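Local atomic coordinates of endo-beta-1,2-glucanase (Talaromyces funiculosus, PDB entry 6IMV), a protein that hydrolyses internal beta-1,2-glucosidic linkages of beta-1,2-glucans as an endo-acting fungal glycoside hydrolase. Residues 170-182 and 447-460. Residues are numbered along the deposited sequence; the frame is centred on the assembly and turned at random.
Sequences LWAVYAFIQAAEN and VSGLVSQKMKAENI
Lys454, laid across the ring of Tyr174, illustrates how a lysine can bury its chain and still satisfy its charge. Lys454 CB lies 3.4 Å from Tyr174 CE2 and also meets Gln178 OE1. CG passes near Tyr174 CZ, and Lys454 CD, 3.6 Å from the centroid of the Tyr174 ring, makes a CH-pi contact over the face, while Trp171 CZ3 lies against the opposite face. CE continues over Tyr174 CE1. A bend at the last torsion of Lys454 (chi4 62°) turns Lys454 NZ to Glu458 OE2, a salt bridge of 2.8 Å; Gln196 and a water shared with Gln178 and Glu181 also bind NZ. Glu458 OE1 accepts a hydrogen bond from Tyr174 OH at 2.8 Å, from above the carboxylate plane. Replacing Tyr174 by an alanine would probably leave Glu458 OE1 without this donor and open a gap between Lys454 and Trp171. Farther along, the nearly coplanar amides of Asn182 and Gln453 exchange two hydrogen bonds, and Leu450 fits as a knob among Ala175, Gln178, Ala179 and Asn182. This is steep helix-helix packing, the segments crossing at 79° with axes 8.2 Å apart; helix 186-210 packs on Tyr174 and Ile177, helix 80-94 on Val447, and helix 252-261 on Met455 and Ile460.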
loop_
_atom_site.group_PDB
_atom_site.type_symbol
_atom_site.label_atom_id
_atom_site.label_comp_id
_atom_site.label_asym_id
_atom_site.label_seq_id
_atom_site.Cartn_x
_atom_site.Cartn_y
_atom_site.Cartn_z
ATOM N N LEU A 170 4.018 -9.715 -5.036
ATOM C CA LEU A 170 5.156 -10.589 -5.295
ATOM C C LEU A 170 6.368 -10.185 -4.445
ATOM O O LEU A 170 7.019 -11.056 -3.847
ATOM C CB LEU A 170 5.467 -10.587 -6.792
ATOM C CG LEU A 170 4.479 -11.396 -7.623
ATOM C CD1 LEU A 170 4.595 -11.052 -9.099
ATOM C CD2 LEU A 170 4.685 -12.885 -7.386
ATOM N N TRP A 171 6.655 -8.884 -4.351
ATOM C CA TRP A 171 7.798 -8.423 -3.540
ATOM C C TRP A 171 7.471 -8.566 -2.046
ATOM O O TRP A 171 8.377 -8.746 -1.237
ATOM C CB TRP A 171 8.233 -7.004 -3.930
ATOM C CG TRP A 171 8.879 -6.959 -5.280
ATOM C CD1 TRP A 171 8.328 -6.479 -6.433
ATOM C CD2 TRP A 171 10.187 -7.453 -5.638
ATOM N NE1 TRP A 171 9.202 -6.631 -7.473
ATOM C CE2 TRP A 171 10.351 -7.222 -7.017
ATOM C CE3 TRP A 171 11.229 -8.062 -4.931
ATOM C CZ2 TRP A 171 11.511 -7.572 -7.702
ATOM C CZ3 TRP A 171 12.375 -8.423 -5.605
ATOM C CH2 TRP A 171 12.517 -8.168 -6.970
ATOM N N ALA A 172 6.185 -8.514 -1.678
ATOM C CA ALA A 172 5.799 -8.740 -0.280
ATOM C C ALA A 172 6.091 -10.200 0.105
ATOM O O ALA A 172 6.636 -10.476 1.174
ATOM C CB ALA A 172 4.354 -8.372 -0.054
ATOM N N VAL A 173 5.742 -11.127 -0.789
ATOM C CA VAL A 173 5.981 -12.561 -0.585
ATOM C C VAL A 173 7.492 -12.831 -0.548
ATOM O O VAL A 173 7.956 -13.631 0.251
ATOM C CB VAL A 173 5.251 -13.415 -1.640
ATOM C CG1 VAL A 173 5.737 -14.861 -1.647
ATOM C CG2 VAL A 173 3.743 -13.368 -1.437
ATOM N N TYR A 174 8.236 -12.156 -1.427
ATOM C CA TYR A 174 9.703 -12.212 -1.488
ATOM C C TYR A 174 10.280 -11.865 -0.105
ATOM O O TYR A 174 11.112 -12.614 0.438
ATOM C CB TYR A 174 10.170 -11.272 -2.603
ATOM C CG TYR A 174 11.607 -11.365 -3.051
ATOM C CD1 TYR A 174 11.971 -12.178 -4.115
ATOM C CD2 TYR A 174 12.584 -10.555 -2.495
ATOM C CE1 TYR A 174 13.274 -12.218 -4.584
ATOM C CE2 TYR A 174 13.895 -10.582 -2.953
ATOM C CZ TYR A 174 14.244 -11.423 -3.995
ATOM O OH TYR A 174 15.533 -11.449 -4.450
ATOM N N ALA A 175 9.795 -10.764 0.484
ATOM C CA ALA A 175 10.177 -10.336 1.851
ATOM C C ALA A 175 9.819 -11.405 2.892
ATOM O O ALA A 175 10.641 -11.736 3.759
ATOM C CB ALA A 175 9.512 -9.032 2.198
ATOM N N PHE A 176 8.579 -11.900 2.828
ATOM C CA PHE A 176 8.072 -12.839 3.816
ATOM C C PHE A 176 8.947 -14.095 3.841
ATOM O O PHE A 176 9.256 -14.618 4.913
ATOM C CB PHE A 176 6.618 -13.228 3.543
ATOM C CG PHE A 176 6.121 -14.298 4.473
ATOM C CD1 PHE A 176 5.642 -13.971 5.731
ATOM C CD2 PHE A 176 6.182 -15.636 4.112
ATOM C CE1 PHE A 176 5.213 -14.963 6.601
ATOM C CE2 PHE A 176 5.753 -16.625 4.983
ATOM C CZ PHE A 176 5.260 -16.286 6.222
ATOM N N ILE A 177 9.295 -14.581 2.648
ATOM C CA ILE A 177 10.129 -15.770 2.493
ATOM C C ILE A 177 11.452 -15.546 3.225
ATOM O O ILE A 177 11.878 -16.414 3.991
ATOM C CB ILE A 177 10.342 -16.113 1.008
ATOM C CG1 ILE A 177 9.077 -16.719 0.400
ATOM C CG2 ILE A 177 11.555 -17.012 0.803
ATOM C CD1 ILE A 177 9.028 -16.612 -1.106
ATOM N N GLN A 178 12.083 -14.387 2.981
ATOM C CA GLN A 178 13.335 -14.044 3.616
ATOM C C GLN A 178 13.154 -13.993 5.145
ATOM O O GLN A 178 13.987 -14.531 5.882
ATOM C CB GLN A 178 13.891 -12.724 3.089
ATOM C CG GLN A 178 15.290 -12.420 3.590
ATOM C CD GLN A 178 16.275 -13.492 3.182
ATOM O OE1 GLN A 178 16.439 -13.803 2.008
ATOM N NE2 GLN A 178 16.930 -14.087 4.162
ATOM N N ALA A 179 12.087 -13.338 5.611
ATOM C CA ALA A 179 11.833 -13.187 7.043
ATOM C C ALA A 179 11.704 -14.567 7.706
ATOM O O ALA A 179 12.277 -14.809 8.757
ATOM C CB ALA A 179 10.587 -12.366 7.273
ATOM N N ALA A 180 10.931 -15.457 7.074
ATOM C CA ALA A 180 10.667 -16.793 7.599
ATOM C C ALA A 180 11.971 -17.599 7.683
ATOM O O ALA A 180 12.226 -18.261 8.692
ATOM C CB ALA A 180 9.648 -17.490 6.744
ATOM N N GLU A 181 12.799 -17.512 6.637
ATOM C CA GLU A 181 14.062 -18.257 6.581
ATOM C C GLU A 181 15.060 -17.684 7.600
ATOM O O GLU A 181 15.798 -18.450 8.213
ATOM C CB GLU A 181 14.583 -18.307 5.144
ATOM C CG GLU A 181 13.738 -19.219 4.270
ATOM C CD GLU A 181 14.002 -19.174 2.774
ATOM O OE1 GLU A 181 14.898 -18.421 2.346
ATOM O OE2 GLU A 181 13.296 -19.897 2.036
ATOM N N ASN A 182 15.003 -16.372 7.854
ATOM C CA ASN A 182 15.876 -15.714 8.824
ATOM C C ASN A 182 15.652 -16.232 10.254
ATOM O O ASN A 182 16.520 -16.020 11.089
ATOM C CB ASN A 182 15.705 -14.193 8.823
ATOM C CG ASN A 182 16.438 -13.511 7.690
ATOM O OD1 ASN A 182 17.204 -14.150 6.973
ATOM N ND2 ASN A 182 16.204 -12.216 7.522
ATOM N N VAL A 447 9.345 -3.266 3.928
ATOM C CA VAL A 447 10.026 -4.575 3.874
ATOM C C VAL A 447 11.273 -4.490 2.982
ATOM O O VAL A 447 11.863 -5.524 2.645
ATOM C CB VAL A 447 9.088 -5.705 3.410
ATOM C CG1 VAL A 447 7.951 -5.936 4.397
ATOM C CG2 VAL A 447 8.550 -5.477 2.003
ATOM N N SER A 448 11.708 -3.269 2.644
ATOM C CA SER A 448 12.819 -3.081 1.702
ATOM C C SER A 448 14.132 -3.678 2.237
ATOM O O SER A 448 14.972 -4.137 1.439
ATOM C CB SER A 448 12.982 -1.648 1.306
ATOM O OG SER A 448 13.315 -0.827 2.403
ATOM N N GLY A 449 14.306 -3.677 3.565
ATOM C CA GLY A 449 15.455 -4.321 4.222
ATOM C C GLY A 449 15.492 -5.826 3.969
ATOM O O GLY A 449 16.512 -6.374 3.567
ATOM N N LEU A 450 14.371 -6.505 4.221
ATOM C CA LEU A 450 14.244 -7.932 3.939
ATOM C C LEU A 450 14.465 -8.216 2.445
ATOM O O LEU A 450 15.164 -9.171 2.086
ATOM C CB LEU A 450 12.864 -8.408 4.392
ATOM C CG LEU A 450 12.713 -8.609 5.896
ATOM C CD1 LEU A 450 11.248 -8.659 6.294
ATOM C CD2 LEU A 450 13.442 -9.865 6.347
ATOM N N VAL A 451 13.882 -7.385 1.583
ATOM C CA VAL A 451 13.951 -7.593 0.148
ATOM C C VAL A 451 15.405 -7.406 -0.302
ATOM O O VAL A 451 15.920 -8.198 -1.082
ATOM C CB VAL A 451 12.969 -6.663 -0.590
ATOM C CG1 VAL A 451 13.247 -6.586 -2.085
ATOM C CG2 VAL A 451 11.536 -7.090 -0.321
ATOM N N SER A 452 16.060 -6.362 0.218
ATOM C CA SER A 452 17.455 -6.060 -0.084
ATOM C C SER A 452 18.365 -7.254 0.269
ATOM O O SER A 452 19.294 -7.601 -0.476
ATOM C CB SER A 452 17.848 -4.782 0.649
ATOM O OG SER A 452 19.231 -4.562 0.566
ATOM N N GLN A 453 18.103 -7.893 1.411
ATOM C CA GLN A 453 18.912 -9.036 1.856
ATOM C C GLN A 453 18.854 -10.162 0.812
ATOM O O GLN A 453 19.880 -10.707 0.400
ATOM C CB GLN A 453 18.409 -9.513 3.213
ATOM C CG GLN A 453 19.229 -10.643 3.810
ATOM C CD GLN A 453 18.512 -11.243 4.992
ATOM O OE1 GLN A 453 17.570 -10.659 5.530
ATOM N NE2 GLN A 453 18.957 -12.421 5.403
ATOM N N LYS A 454 17.638 -10.483 0.365
ATOM C CA LYS A 454 17.392 -11.588 -0.557
ATOM C C LYS A 454 17.909 -11.211 -1.954
ATOM O O LYS A 454 18.488 -12.041 -2.650
ATOM C CB LYS A 454 15.902 -11.942 -0.524
ATOM C CG LYS A 454 15.497 -13.216 -1.255
ATOM C CD LYS A 454 14.061 -13.614 -0.955
ATOM C CE LYS A 454 13.517 -14.666 -1.901
ATOM N NZ LYS A 454 14.286 -15.931 -1.825
ATOM N N MET A 455 17.724 -9.947 -2.351
ATOM C CA MET A 455 18.240 -9.454 -3.636
ATOM C C MET A 455 19.768 -9.602 -3.681
ATOM O O MET A 455 20.330 -10.011 -4.703
ATOM C CB MET A 455 17.863 -7.988 -3.865
ATOM C CG MET A 455 16.385 -7.776 -4.167
ATOM S SD MET A 455 16.029 -6.032 -4.515
ATOM C CE MET A 455 16.429 -5.967 -6.258
ATOM N N LYS A 456 20.438 -9.272 -2.573
ATOM C CA LYS A 456 21.897 -9.391 -2.478
ATOM C C LYS A 456 22.299 -10.866 -2.587
ATOM O O LYS A 456 23.219 -11.207 -3.325
ATOM C CB LYS A 456 22.412 -8.757 -1.186
ATOM C CG LYS A 456 22.467 -7.236 -1.228
ATOM C CD LYS A 456 22.716 -6.595 0.123
ATOM C CE LYS A 456 22.784 -5.089 0.030
ATOM N NZ LYS A 456 22.864 -4.468 1.370
ATOM N N ALA A 457 21.578 -11.738 -1.879
ATOM C CA ALA A 457 21.848 -13.174 -1.905
ATOM C C ALA A 457 21.628 -13.747 -3.317
ATOM O O ALA A 457 22.305 -14.689 -3.697
ATOM C CB ALA A 457 21.016 -13.877 -0.866
ATOM N N GLU A 458 20.715 -13.157 -4.105
ATOM C CA GLU A 458 20.396 -13.657 -5.454
ATOM C C GLU A 458 21.111 -12.817 -6.519
ATOM O O GLU A 458 20.851 -12.974 -7.700
ATOM C CB GLU A 458 18.879 -13.697 -5.654
ATOM C CG GLU A 458 18.233 -14.764 -4.785
ATOM C CD GLU A 458 16.713 -14.799 -4.687
ATOM O OE1 GLU A 458 16.035 -14.047 -5.435
ATOM O OE2 GLU A 458 16.220 -15.577 -3.850
ATOM N N ASN A 459 21.996 -11.922 -6.072
ATOM C CA ASN A 459 22.869 -11.132 -6.919
ATOM C C ASN A 459 22.060 -10.322 -7.945
ATOM O O ASN A 459 22.461 -10.207 -9.103
ATOM C CB ASN A 459 23.925 -12.007 -7.603
ATOM C CG ASN A 459 25.104 -11.202 -8.120
ATOM O OD1 ASN A 459 25.438 -10.140 -7.591
ATOM N ND2 ASN A 459 25.742 -11.689 -9.169
ATOM N N ILE A 460 20.942 -9.727 -7.514
ATOM C CA ILE A 460 20.225 -8.770 -8.361
ATOM C C ILE A 460 20.228 -7.362 -7.734
ATOM O O ILE A 460 19.787 -6.401 -8.375
ATOM C CB ILE A 460 18.801 -9.273 -8.676
ATOM C CG1 ILE A 460 17.972 -9.532 -7.413
ATOM C CG2 ILE A 460 18.855 -10.500 -9.592
ATOM C CD1 ILE A 460 16.508 -9.804 -7.697
HETATM O O HOH W 1 15.197 -16.040 0.857
#